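Local coordinates for protein putative glucoamylase (Bacteroides uniformis, PDB 4GL3) that is a putative glucoamylase and probably hydrolyses glycosidic bonds in a glucan or a related carbohydrate, at residues A[121-126]-A[174-179]; A[135-140]-A[153-158]; A[304-309]-A[362-367]; A[257-262]-A[398-403]. All blocks are in the same frame, centred on the assembly; numbering follows the deposited sequence. Where two conformers were deposited one is given.

Interaction 1 (A[121-126]-A[174-179])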
loop_
_atom_site.group_PDB
_atom_site.type_symbol
_atom_site.label_atom_id
_atom_site.label_comp_id
_atom_site.label_asym_id
_atom_site.label_seq_id
_atom_site.Cartn_x
_atom_site.Cartn_y
_atom_site.Cartn_z
ATOM N N GLY A 121 -17.609 -6.227 8.890
ATOM C CA GLY A 121 -18.255 -5.216 8.079
ATOM C C GLY A 121 -17.244 -4.407 7.292
ATOM O O GLY A 121 -16.287 -4.947 6.779
ATOM N N ALA A 122 -17.470 -3.099 7.235
ATOM C CA ALA A 122 -16.590 -2.175 6.562
ATOM C C ALA A 122 -15.206 -2.137 7.246
ATOM O O ALA A 122 -15.090 -2.188 8.490
ATOM C CB ALA A 122 -17.190 -0.754 6.522
ATOM N N ASP A 123 -14.186 -2.060 6.386
ATOM C CA ASP A 123 -12.806 -1.686 6.762
ATOM C C ASP A 123 -12.417 -0.519 5.881
ATOM O O ASP A 123 -12.228 -0.667 4.624
ATOM C CB ASP A 123 -11.854 -2.867 6.581
ATOM C CG ASP A 123 -10.427 -2.543 6.972
ATOM O OD1 ASP A 123 -9.970 -1.392 6.697
ATOM O OD2 ASP A 123 -9.803 -3.403 7.620
ATOM N N ILE A 124 -12.378 0.683 6.455
ATOM C CA ILE A 124 -12.194 1.837 5.597
ATOM C C ILE A 124 -10.753 2.093 5.194
ATOM O O ILE A 124 -10.515 2.884 4.247
ATOM C CB ILE A 124 -12.836 3.151 6.117
ATOM C CG1 ILE A 124 -12.081 3.743 7.305
ATOM C CG2 ILE A 124 -14.310 2.908 6.465
ATOM C CD1 ILE A 124 -12.610 5.163 7.611
ATOM N N VAL A 125 -9.796 1.481 5.900
ATOM C CA VAL A 125 -8.382 1.619 5.516
ATOM C C VAL A 125 -8.179 0.772 4.256
ATOM O O VAL A 125 -7.675 1.252 3.249
ATOM C CB VAL A 125 -7.411 1.207 6.647
ATOM C CG1 VAL A 125 -5.968 1.186 6.097
ATOM C CG2 VAL A 125 -7.568 2.156 7.870
ATOM N N GLU A 126 -8.656 -0.466 4.282
ATOM C CA GLU A 126 -8.563 -1.329 3.095
ATOM C C GLU A 126 -9.340 -0.680 1.943
ATOM O O GLU A 126 -8.907 -0.655 0.776
ATOM C CB GLU A 126 -9.122 -2.716 3.395
ATOM C CG GLU A 126 -8.385 -3.433 4.509
ATOM C CD GLU A 126 -7.025 -3.954 4.096
ATOM O OE1 GLU A 126 -6.916 -4.390 2.915
ATOM O OE2 GLU A 126 -6.112 -3.951 4.954
HETATM N N MSE A 174 -11.487 9.735 12.719
HETATM C CA MSE A 174 -12.114 8.681 11.883
HETATM C C MSE A 174 -11.846 7.326 12.507
HETATM O O MSE A 174 -10.816 7.146 13.158
HETATM C CB MSE A 174 -11.600 8.702 10.423
HETATM C CG MSE A 174 -11.924 9.994 9.695
HETATM SE SE MSE A 174 -11.068 10.082 7.951
HETATM C CE MSE A 174 -12.445 9.113 6.959
ATOM N N TYR A 175 -12.838 6.429 12.377
ATOM C CA TYR A 175 -12.805 5.089 12.898
ATOM C C TYR A 175 -12.560 4.120 11.745
ATOM O O TYR A 175 -13.062 4.318 10.635
ATOM C CB TYR A 175 -14.131 4.758 13.657
ATOM C CG TYR A 175 -14.192 5.472 14.981
ATOM C CD1 TYR A 175 -14.630 6.814 15.055
ATOM C CD2 TYR A 175 -13.766 4.845 16.157
ATOM C CE1 TYR A 175 -14.653 7.494 16.256
ATOM C CE2 TYR A 175 -13.753 5.522 17.369
ATOM C CZ TYR A 175 -14.204 6.844 17.430
ATOM O OH TYR A 175 -14.183 7.524 18.620
ATOM N N TRP A 176 -11.818 3.064 12.066
ATOM C CA TRP A 176 -11.292 2.081 11.116
ATOM C C TRP A 176 -12.416 1.161 10.564
ATOM O O TRP A 176 -12.390 0.850 9.388
ATOM C CB TRP A 176 -10.179 1.259 11.777
ATOM C CG TRP A 176 -9.261 0.441 10.899
ATOM C CD1 TRP A 176 -9.601 -0.520 9.952
ATOM C CD2 TRP A 176 -7.843 0.477 10.921
ATOM N NE1 TRP A 176 -8.479 -1.054 9.398
ATOM C CE2 TRP A 176 -7.382 -0.458 9.960
ATOM C CE3 TRP A 176 -6.924 1.192 11.664
ATOM C CZ2 TRP A 176 -6.023 -0.655 9.693
ATOM C CZ3 TRP A 176 -5.548 0.983 11.420
ATOM C CH2 TRP A 176 -5.123 0.067 10.441
ATOM N N HIS A 177 -13.377 0.774 11.408
ATOM C CA HIS A 177 -14.347 -0.253 11.096
ATOM C C HIS A 177 -15.773 0.219 11.440
ATOM O O HIS A 177 -16.000 1.148 12.255
ATOM C CB HIS A 177 -14.118 -1.535 11.891
ATOM C CG HIS A 177 -12.688 -1.955 12.030
ATOM N ND1 HIS A 177 -11.875 -1.488 13.045
ATOM C CD2 HIS A 177 -11.963 -2.890 11.351
ATOM C CE1 HIS A 177 -10.697 -2.094 12.953
ATOM N NE2 HIS A 177 -10.722 -2.938 11.924
ATOM N N TRP A 178 -16.726 -0.450 10.797
ATOM C CA TRP A 178 -18.139 -0.460 11.218
ATOM C C TRP A 178 -18.788 -1.753 10.759
ATOM O O TRP A 178 -18.486 -2.269 9.663
ATOM C CB TRP A 178 -18.940 0.712 10.651
ATOM C CG TRP A 178 -20.355 0.667 11.072
ATOM C CD1 TRP A 178 -20.864 1.157 12.246
ATOM C CD2 TRP A 178 -21.478 0.085 10.362
ATOM N NE1 TRP A 178 -22.194 0.910 12.311
ATOM C CE2 TRP A 178 -22.609 0.278 11.163
ATOM C CE3 TRP A 178 -21.622 -0.553 9.141
ATOM C CZ2 TRP A 178 -23.915 -0.186 10.788
ATOM C CZ3 TRP A 178 -22.911 -1.023 8.753
ATOM C CH2 TRP A 178 -24.033 -0.844 9.613
ATOM N N SER A 179 -19.668 -2.277 11.611
ATOM C CA SER A 179 -20.317 -3.554 11.378
ATOM C C SER A 179 -21.827 -3.512 11.592
ATOM O O SER A 179 -22.300 -2.891 12.526
ATOM C CB SER A 179 -19.734 -4.604 12.332
ATOM O OG SER A 179 -20.527 -5.786 12.310
#
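A122 and W178 pair as the hydrogen-bonded rung of a short antiparallel ladder. Both of its bonds are weak: A122 N reaches W178 O at 2.8 Å along a bent path, and W178 N returns a bond of 3.3 Å to A122 O. D123 and H177 form the next, non-hydrogen-bonded pair. The straightest backbone bond lies beyond them, I124 N to W176 O at 2.9 Å with an N-H...O angle of 171°.

Among the polar side chains D123 is central. Its CG stands anti to the backbone N (chi1 -179°), which lays the carboxylate alongside the W176 indole, the two planes steeply inclined. W176 NE1 gives D123 OD2 a weak bond of 3.2 Å, while D123 OD1 caps the following helix, taking E126 N at 2.9 Å from above the carboxylate plane.

Apolar contacts close the other end. V125 CG2 sits over the indole, 3.5 Å from the centroid of the five-membered ring of W176 and 17° off its normal, a CH-pi contact. I124 CD1 meets CE of selenomethionine M174 at 4.0 Å. With an alanine in place of W176, V125 CG2 would probably lose the ring it rests on, and the carboxylate of D123 its indole donor.

Glycerol bonds to H177 NE2 and a Tris molecule to E126 OE2; both probably come from the crystallisation liquor, but they may mark a pocket. The chemistry thus implies that one carboxylate, acting as N-cap and indole acceptor together, couples the start of helix 124-140 to W176, just ahead of strand 177-178.

Interaction 2 (A[135-140]-A[153-158])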
loop_
_atom_site.group_PDB
_atom_site.type_symbol
_atom_site.label_atom_id
_atom_site.label_comp_id
_atom_site.label_asym_id
_atom_site.label_seq_id
_atom_site.Cartn_x
_atom_site.Cartn_y
_atom_site.Cartn_z
ATOM N N LEU A 135 -8.898 5.640 -8.174
ATOM C CA LEU A 135 -8.857 7.027 -8.671
ATOM C C LEU A 135 -7.717 7.218 -9.712
ATOM O O LEU A 135 -7.901 7.944 -10.683
ATOM C CB LEU A 135 -8.824 8.057 -7.538
ATOM C CG LEU A 135 -10.077 8.159 -6.660
ATOM C CD1 LEU A 135 -9.886 9.326 -5.695
ATOM C CD2 LEU A 135 -11.349 8.365 -7.463
ATOM N N ALA A 136 -6.582 6.540 -9.509
ATOM C CA ALA A 136 -5.522 6.446 -10.510
ATOM C C ALA A 136 -6.083 5.837 -11.789
ATOM O O ALA A 136 -5.885 6.382 -12.875
ATOM C CB ALA A 136 -4.320 5.635 -9.993
ATOM N N ALA A 137 -6.813 4.733 -11.683
ATOM C CA ALA A 137 -7.389 4.090 -12.891
ATOM C C ALA A 137 -8.370 5.012 -13.617
ATOM O O ALA A 137 -8.355 5.097 -14.839
ATOM C CB ALA A 137 -8.041 2.748 -12.536
ATOM N N HIS A 138 -9.208 5.734 -12.868
ATOM C CA HIS A 138 -10.103 6.752 -13.450
ATOM C C HIS A 138 -9.344 7.778 -14.318
ATOM O O HIS A 138 -9.809 8.184 -15.351
ATOM C CB HIS A 138 -10.904 7.493 -12.338
ATOM C CG HIS A 138 -11.939 8.433 -12.864
ATOM N ND1 HIS A 138 -11.647 9.737 -13.218
ATOM C CD2 HIS A 138 -13.267 8.268 -13.093
ATOM C CE1 HIS A 138 -12.743 10.322 -13.684
ATOM N NE2 HIS A 138 -13.744 9.457 -13.620
ATOM N N GLN A 139 -8.170 8.173 -13.874
ATOM C CA GLN A 139 -7.362 9.153 -14.576
ATOM C C GLN A 139 -6.535 8.550 -15.688
ATOM O O GLN A 139 -6.008 9.297 -16.517
ATOM C CB GLN A 139 -6.443 9.895 -13.582
ATOM C CG GLN A 139 -7.241 10.642 -12.517
ATOM C CD GLN A 139 -8.153 11.713 -13.100
ATOM O OE1 GLN A 139 -9.374 11.520 -13.220
ATOM N NE2 GLN A 139 -7.557 12.831 -13.522
ATOM N N TYR A 140 -6.415 7.221 -15.736
ATOM C CA TYR A 140 -5.617 6.558 -16.801
ATOM C C TYR A 140 -6.465 6.101 -17.991
ATOM O O TYR A 140 -6.083 6.295 -19.144
ATOM C CB TYR A 140 -4.926 5.314 -16.230
ATOM C CG TYR A 140 -4.073 4.568 -17.250
ATOM C CD1 TYR A 140 -2.831 5.072 -17.659
ATOM C CD2 TYR A 140 -4.497 3.364 -17.794
ATOM C CE1 TYR A 140 -2.041 4.390 -18.572
ATOM C CE2 TYR A 140 -3.722 2.685 -18.719
ATOM C CZ TYR A 140 -2.493 3.203 -19.091
ATOM O OH TYR A 140 -1.763 2.544 -19.994
ATOM N N GLY A 153 -17.179 5.624 -15.469
ATOM C CA GLY A 153 -18.537 5.808 -14.907
ATOM C C GLY A 153 -18.743 5.027 -13.629
ATOM O O GLY A 153 -19.269 5.558 -12.624
ATOM N N ILE A 154 -18.312 3.762 -13.651
ATOM C CA ILE A 154 -18.472 2.919 -12.500
ATOM C C ILE A 154 -17.610 3.448 -11.383
ATOM O O ILE A 154 -18.070 3.548 -10.254
ATOM C CB ILE A 154 -18.143 1.417 -12.754
ATOM C CG1 ILE A 154 -19.235 0.772 -13.658
ATOM C CG2 ILE A 154 -18.019 0.665 -11.408
ATOM C CD1 ILE A 154 -18.912 -0.645 -14.171
ATOM N N ILE A 155 -16.353 3.798 -11.672
ATOM C CA ILE A 155 -15.439 4.260 -10.608
ATOM C C ILE A 155 -15.993 5.564 -10.012
ATOM O O ILE A 155 -15.981 5.735 -8.820
ATOM C CB ILE A 155 -13.985 4.471 -11.109
ATOM C CG1 ILE A 155 -13.305 3.108 -11.358
ATOM C CG2 ILE A 155 -13.193 5.319 -10.123
ATOM C CD1 ILE A 155 -11.954 3.151 -12.048
ATOM N N ASN A 156 -16.489 6.472 -10.855
ATOM C CA ASN A 156 -16.942 7.747 -10.324
ATOM C C ASN A 156 -18.135 7.533 -9.374
ATOM O O ASN A 156 -18.221 8.178 -8.365
ATOM C CB ASN A 156 -17.342 8.725 -11.415
ATOM C CG ASN A 156 -17.478 10.156 -10.871
ATOM O OD1 ASN A 156 -16.528 10.745 -10.309
ATOM N ND2 ASN A 156 -18.633 10.687 -11.006
ATOM N N ASN A 157 -19.047 6.629 -9.741
ATOM C CA ASN A 157 -20.182 6.297 -8.890
ATOM C C ASN A 157 -19.769 5.636 -7.562
ATOM O O ASN A 157 -20.268 6.006 -6.486
ATOM C CB ASN A 157 -21.162 5.417 -9.671
ATOM C CG ASN A 157 -22.372 5.059 -8.871
ATOM O OD1 ASN A 157 -22.486 3.924 -8.401
ATOM N ND2 ASN A 157 -23.261 6.027 -8.664
ATOM N N LEU A 158 -18.846 4.679 -7.613
ATOM C CA LEU A 158 -18.257 4.103 -6.388
ATOM C C LEU A 158 -17.629 5.172 -5.519
ATOM O O LEU A 158 -17.851 5.233 -4.284
ATOM C CB LEU A 158 -17.205 3.031 -6.717
ATOM C CG LEU A 158 -17.728 1.711 -7.253
ATOM C CD1 LEU A 158 -16.541 0.813 -7.593
ATOM C CD2 LEU A 158 -18.634 1.046 -6.226
#
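H138 and I155 bring together the antiparallel helices 124-140 and 146-161, whose segments 135-140 and 153-158 run at 145° with their axes 9.6 Å apart at closest approach. Only a short connection separates the helices in the chain, so they form a helical hairpin, consistent with the six-hairpin glycosidase clan to which the family belongs. The backbones come nearest where H138 CA lies 6.5 Å from I155 CA.

I155 carries the contact, and its two branches divide the work. CG2 of I155 lies 3.9 Å from H138 CB and also meets L135 CD2, more loosely, at 4.4 Å. The longer branch reaches the backbone N of H138 and brings I155 CD1 to 4.0 Å from A137 CB. The A137 methyl in turn packs on V61 and I65 of helix 54-69, which places this part of the hairpin against a third helix.

At the outer margin the H138 imidazole, its CG anti to the backbone N (chi1 -174°), extends toward the second helix, where H138 NE2 lies 4.3 Å from N156 CB, an approach without a polar bond. The other ring nitrogen, ND1, donates to the side chain of Q139 next in sequence. An alanine at H138 would keep the CB against I155 but is likely to leave N156 without its ring neighbour and Q139 OE1 without its imidazole donor.

That donor bond fixes the rotation of the imidazole: H138 ND1 and Q139 OE1 are 2.9 Å apart with an N-H...O angle of 160°, OE1 lying almost exactly in the ring plane.

Interaction 3 (A[304-309]-A[362-367])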
loop_
_atom_site.group_PDB
_atom_site.type_symbol
_atom_site.label_atom_id
_atom_site.label_comp_id
_atom_site.label_asym_id
_atom_site.label_seq_id
_atom_site.Cartn_x
_atom_site.Cartn_y
_atom_site.Cartn_z
ATOM N N THR A 304 9.829 -4.763 8.106
ATOM C CA THR A 304 8.421 -4.423 8.033
ATOM C C THR A 304 7.562 -5.665 8.387
ATOM O O THR A 304 8.082 -6.777 8.569
ATOM C CB THR A 304 8.084 -3.890 6.645
ATOM O OG1 THR A 304 6.813 -3.254 6.669
ATOM C CG2 THR A 304 8.078 -5.016 5.561
ATOM N N ALA A 305 6.253 -5.460 8.483
ATOM C CA ALA A 305 5.298 -6.545 8.744
ATOM C C ALA A 305 5.335 -7.594 7.638
ATOM O O ALA A 305 5.262 -7.259 6.438
ATOM C CB ALA A 305 3.849 -6.007 8.915
ATOM N N SER A 306 5.388 -8.855 8.043
ATOM C CA SER A 306 5.382 -9.949 7.087
ATOM C C SER A 306 5.277 -11.297 7.788
ATOM O O SER A 306 5.335 -11.365 9.020
ATOM C CB SER A 306 6.697 -9.899 6.294
ATOM O OG SER A 306 7.802 -10.263 7.091
ATOM N N ASP A 307 5.238 -12.376 6.995
ATOM C CA ASP A 307 5.452 -13.711 7.524
ATOM C C ASP A 307 6.847 -13.800 8.164
ATOM O O ASP A 307 7.748 -12.977 7.895
ATOM C CB ASP A 307 5.298 -14.775 6.423
ATOM C CG ASP A 307 3.839 -15.057 6.041
ATOM O OD1 ASP A 307 2.893 -14.517 6.671
ATOM O OD2 ASP A 307 3.644 -15.857 5.099
ATOM N N GLY A 308 7.002 -14.802 9.025
ATOM C CA GLY A 308 8.209 -15.011 9.775
ATOM C C GLY A 308 8.353 -16.460 10.173
ATOM O O GLY A 308 7.382 -17.202 10.182
ATOM N N ASP A 309 9.562 -16.857 10.515
ATOM C CA ASP A 309 9.810 -18.228 10.925
ATOM C C ASP A 309 8.997 -18.650 12.162
ATOM O O ASP A 309 8.709 -19.817 12.310
ATOM C CB ASP A 309 11.297 -18.489 11.138
ATOM C CG ASP A 309 11.947 -17.503 12.127
ATOM O OD1 ASP A 309 11.913 -16.274 11.887
ATOM O OD2 ASP A 309 12.523 -17.969 13.124
ATOM N N LYS A 362 9.973 -14.087 -2.571
ATOM C CA LYS A 362 9.111 -14.605 -1.542
ATOM C C LYS A 362 9.079 -13.611 -0.357
ATOM O O LYS A 362 9.856 -12.626 -0.284
ATOM C CB LYS A 362 9.584 -15.994 -1.122
ATOM C CG LYS A 362 9.342 -17.060 -2.180
ATOM C CD LYS A 362 10.344 -18.202 -1.954
ATOM C CE LYS A 362 10.360 -19.200 -3.077
ATOM N NZ LYS A 362 11.275 -20.278 -2.665
ATOM N N ASP A 363 8.140 -13.830 0.545
ATOM C CA ASP A 363 7.724 -12.766 1.445
ATOM C C ASP A 363 8.776 -12.248 2.406
ATOM O O ASP A 363 8.765 -11.059 2.732
ATOM C CB ASP A 363 6.546 -13.217 2.272
ATOM C CG ASP A 363 5.816 -12.052 2.897
ATOM O OD1 ASP A 363 5.474 -11.078 2.157
ATOM O OD2 ASP A 363 5.535 -12.137 4.110
ATOM N N ALA A 364 9.629 -13.143 2.889
ATOM C CA ALA A 364 10.561 -12.841 3.966
ATOM C C ALA A 364 11.536 -13.989 4.139
ATOM O O ALA A 364 11.322 -15.115 3.636
ATOM C CB ALA A 364 9.818 -12.568 5.294
ATOM N N PHE A 365 12.595 -13.706 4.871
ATOM C CA PHE A 365 13.603 -14.704 5.202
ATOM C C PHE A 365 14.311 -14.356 6.501
ATOM O O PHE A 365 14.313 -13.200 6.958
ATOM C CB PHE A 365 14.654 -14.913 4.066
ATOM C CG PHE A 365 15.491 -13.686 3.774
ATOM C CD1 PHE A 365 15.019 -12.683 2.922
ATOM C CD2 PHE A 365 16.741 -13.521 4.366
ATOM C CE1 PHE A 365 15.792 -11.559 2.660
ATOM C CE2 PHE A 365 17.484 -12.390 4.131
ATOM C CZ PHE A 365 17.010 -11.399 3.289
ATOM N N ASN A 366 14.897 -15.386 7.092
ATOM C CA ASN A 366 15.668 -15.281 8.333
ATOM C C ASN A 366 16.937 -16.096 8.175
ATOM O O ASN A 366 16.915 -17.327 8.317
ATOM C CB ASN A 366 14.847 -15.794 9.515
ATOM C CG ASN A 366 15.575 -15.669 10.852
ATOM O OD1 ASN A 366 16.809 -15.803 10.939
ATOM N ND2 ASN A 366 14.807 -15.409 11.911
ATOM N N LEU A 367 18.051 -15.441 7.858
ATOM C CA LEU A 367 19.304 -16.170 7.635
ATOM C C LEU A 367 19.837 -16.828 8.919
ATOM O O LEU A 367 20.507 -17.859 8.838
ATOM C CB LEU A 367 20.367 -15.256 7.008
ATOM C CG LEU A 367 20.081 -14.759 5.591
ATOM C CD1 LEU A 367 21.286 -14.000 5.051
ATOM C CD2 LEU A 367 19.706 -15.913 4.671
#
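D363 and D307 cross at about a right angle, their carboxylate planes 77° apart, where the loop leaving the weakly bonded strand 305-306 runs beside the segment entering strand 365-366. Each strand belongs to a separate two-stranded antiparallel sheet, with 313-314 and 371-372 respectively, so the contact ties two small beta units together, in part through main chain. D363 OD2 does so by accepting D307 N at 2.9 Å, met nearly along its C-O bond. The D307 carboxylate points elsewhere, to a salt bridge with R44 and a hydrogen bond with S375.

A364 fills the middle: A364 CB lies 3.3 Å from D307 O and 3.6 Å from S306 OG. The S306 hydroxyl, placed by chi1 of 70° between its backbone N and carbonyl carbon, donates to D307 O at 2.8 Å and is also hydrogen-bonded to T325.

At the far end D309 and N366 meet with carboxylate and amide planes 83° apart, both side chains resting on W371. N366 OD1 is held by E369 N, which helps set the amide's rotation. The other end of that amide, N366 ND2, donates to D309 OD1 at 3.0 Å from well above the carboxylate plane.

Interaction 4 (A[257-262]-A[398-403])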
loop_
_atom_site.group_PDB
_atom_site.type_symbol
_atom_site.label_atom_id
_atom_site.label_comp_id
_atom_site.label_asym_id
_atom_site.label_seq_id
_atom_site.Cartn_x
_atom_site.Cartn_y
_atom_site.Cartn_z
HETATM N N MSE A 257 1.560 5.403 -2.710
HETATM C CA MSE A 257 1.520 4.727 -3.995
HETATM C C MSE A 257 0.940 5.691 -5.042
HETATM O O MSE A 257 1.471 5.860 -6.139
HETATM C CB MSE A 257 0.634 3.489 -3.847
HETATM C CG MSE A 257 1.213 2.338 -4.490
HETATM SE SE MSE A 257 2.135 1.097 -3.329
HETATM C CE MSE A 257 1.209 -0.382 -4.270
ATOM N N GLY A 258 -0.160 6.356 -4.666
ATOM C CA GLY A 258 -0.745 7.435 -5.509
ATOM C C GLY A 258 -0.388 8.848 -5.040
ATOM O O GLY A 258 -0.096 9.747 -5.838
ATOM N N LEU A 259 -0.431 9.049 -3.735
ATOM C CA LEU A 259 -0.047 10.311 -3.122
ATOM C C LEU A 259 1.491 10.448 -3.216
ATOM O O LEU A 259 2.249 9.678 -2.602
ATOM C CB LEU A 259 -0.545 10.320 -1.676
ATOM C CG LEU A 259 -0.441 11.547 -0.823
ATOM C CD1 LEU A 259 -1.284 12.658 -1.419
ATOM C CD2 LEU A 259 -0.945 11.227 0.594
ATOM N N ASP A 260 1.938 11.392 -4.034
ATOM C CA ASP A 260 3.346 11.662 -4.227
ATOM C C ASP A 260 3.874 12.516 -3.063
ATOM O O ASP A 260 3.523 13.691 -2.942
ATOM C CB ASP A 260 3.536 12.405 -5.576
ATOM C CG ASP A 260 4.994 12.526 -6.023
ATOM O OD1 ASP A 260 5.932 12.294 -5.234
ATOM O OD2 ASP A 260 5.190 12.887 -7.209
ATOM N N PRO A 261 4.784 11.960 -2.242
ATOM C CA PRO A 261 5.358 12.736 -1.131
ATOM C C PRO A 261 6.424 13.738 -1.500
ATOM O O PRO A 261 6.791 14.559 -0.630
ATOM C CB PRO A 261 5.961 11.662 -0.224
ATOM C CG PRO A 261 6.380 10.604 -1.167
ATOM C CD PRO A 261 5.396 10.626 -2.336
ATOM N N ARG A 262 6.897 13.731 -2.755
ATOM C CA ARG A 262 7.934 14.662 -3.169
ATOM C C ARG A 262 7.389 16.107 -3.256
ATOM O O ARG A 262 6.427 16.386 -3.978
ATOM C CB ARG A 262 8.535 14.213 -4.510
ATOM C CG ARG A 262 9.169 12.812 -4.437
ATOM C CD ARG A 262 9.642 12.324 -5.801
ATOM N NE ARG A 262 8.492 12.334 -6.705
ATOM C CZ ARG A 262 8.563 12.377 -8.030
ATOM N NH1 ARG A 262 9.727 12.369 -8.654
ATOM N NH2 ARG A 262 7.457 12.396 -8.749
ATOM N N LYS A 398 1.620 10.499 -10.876
ATOM C CA LYS A 398 1.030 11.498 -11.783
ATOM C C LYS A 398 -0.469 11.288 -11.977
ATOM O O LYS A 398 -1.219 12.248 -12.016
ATOM C CB LYS A 398 1.724 11.528 -13.142
ATOM C CG LYS A 398 3.146 12.069 -13.094
ATOM C CD LYS A 398 3.778 12.095 -14.504
ATOM C CE LYS A 398 5.242 11.680 -14.499
ATOM N NZ LYS A 398 6.140 12.693 -13.876
ATOM N N LEU A 399 -0.902 10.042 -12.101
ATOM C CA LEU A 399 -2.318 9.768 -12.326
ATOM C C LEU A 399 -3.155 10.220 -11.114
ATOM O O LEU A 399 -4.123 10.987 -11.253
ATOM C CB LEU A 399 -2.519 8.265 -12.625
ATOM C CG LEU A 399 -1.946 7.812 -13.961
ATOM C CD1 LEU A 399 -1.795 6.309 -13.966
ATOM C CD2 LEU A 399 -2.772 8.333 -15.147
ATOM N N PHE A 400 -2.789 9.727 -9.929
ATOM C CA PHE A 400 -3.557 9.984 -8.718
ATOM C C PHE A 400 -3.580 11.486 -8.398
ATOM O O PHE A 400 -4.634 12.032 -8.108
ATOM C CB PHE A 400 -3.005 9.180 -7.548
ATOM C CG PHE A 400 -3.765 9.367 -6.265
ATOM C CD1 PHE A 400 -4.901 8.597 -6.001
ATOM C CD2 PHE A 400 -3.332 10.268 -5.297
ATOM C CE1 PHE A 400 -5.603 8.757 -4.829
ATOM C CE2 PHE A 400 -4.042 10.412 -4.107
ATOM C CZ PHE A 400 -5.180 9.675 -3.889
HETATM N N MSE A 401 -2.417 12.146 -8.455
HETATM C CA MSE A 401 -2.323 13.549 -8.075
HETATM C C MSE A 401 -3.058 14.446 -9.089
HETATM O O MSE A 401 -3.366 15.611 -8.778
HETATM C CB MSE A 401 -0.865 13.988 -7.959
HETATM C CG MSE A 401 -0.084 13.289 -6.873
HETATM SE SE MSE A 401 -0.765 13.640 -5.085
HETATM C CE MSE A 401 0.093 15.316 -4.709
ATOM N N SER A 402 -3.350 13.918 -10.288
ATOM C CA SER A 402 -4.126 14.657 -11.269
ATOM C C SER A 402 -5.618 14.684 -10.967
ATOM O O SER A 402 -6.339 15.410 -11.626
ATOM C CB SER A 402 -3.936 14.106 -12.710
ATOM O OG SER A 402 -4.729 12.916 -12.886
ATOM N N HIS A 403 -6.117 13.862 -10.057
ATOM C CA HIS A 403 -7.560 13.809 -9.839
ATOM C C HIS A 403 -8.068 15.103 -9.152
ATOM O O HIS A 403 -7.577 15.469 -8.099
ATOM C CB HIS A 403 -7.933 12.602 -8.990
ATOM C CG HIS A 403 -9.395 12.278 -9.035
ATOM N ND1 HIS A 403 -10.349 13.026 -8.370
ATOM C CD2 HIS A 403 -10.068 11.291 -9.675
ATOM C CE1 HIS A 403 -11.545 12.508 -8.599
ATOM N NE2 HIS A 403 -11.402 11.455 -9.386
#
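A chi1 of -179° extends the F400 ring from its helix against the backbone of G258, while the next residue, selenomethionine M401, folds back through chi2 of -63° and chi3 of -83° to set its selenium against L259 and D260. Two side chains adjacent in sequence therefore grip one irregular loop.

The F400 grip is on main chain. CD2 of F400 is 3.3 Å from G258 C, and F400 CB is 3.5 Å from G258 CA. A side chain on G258 would point toward F400 and come too near F400 CG, so the close approach probably depends on the glycine.

M401 holds the loop by van der Waals contact: M401 SE packs on L259 CD1 at 3.8 Å and also lies 3.7 Å from the backbone N of D260, while M401 CG touches D260 CB at 3.9 Å.

Beyond the contact D260 braces the loop within its own segment. D260 OD1 accepts R262 N at 3.0 Å, an Asx turn, and the R262 guanidinium closes back side-on: NE reaches D260 OD1 at 3.0 Å on its syn lone pair, and R262 NH2 reaches D260 OD2 at 2.8 Å as a salt bridge. Y419 OH also binds D260 OD2, so both oxygens of this buried carboxylate are satisfied.

The contact joins three helices. F400 and L259 share the surface of helix 197-205 through I198, W397 of helix 395-401 flanks D260, P261 and R262, and E132 of helix 124-140 accepts G258 N.

How the interactions relate
All four contacts are largely buried, but differ in chemistry. Interactions 2 and 4 touch: Q139 NE2 and S402 OG are 2.9 Å apart, a probable hydrogen bond, and L135 packs on H403. Both have only van der Waals contacts between their segments, with polar groups paired within each. Interaction 1 uses the N-terminal end of helix 124-140 and interaction 2 its C-terminal end, about 21 Å apart between centres. Interaction 4 lies nearest the chain's centre. Interaction 3 lies opposite interactions 2 and 4 across that centre, and relies on side chains for its hydrogen bonds, one to a backbone N, whereas interaction 1 combines a backbone ladder, a helix cap and a ring contact.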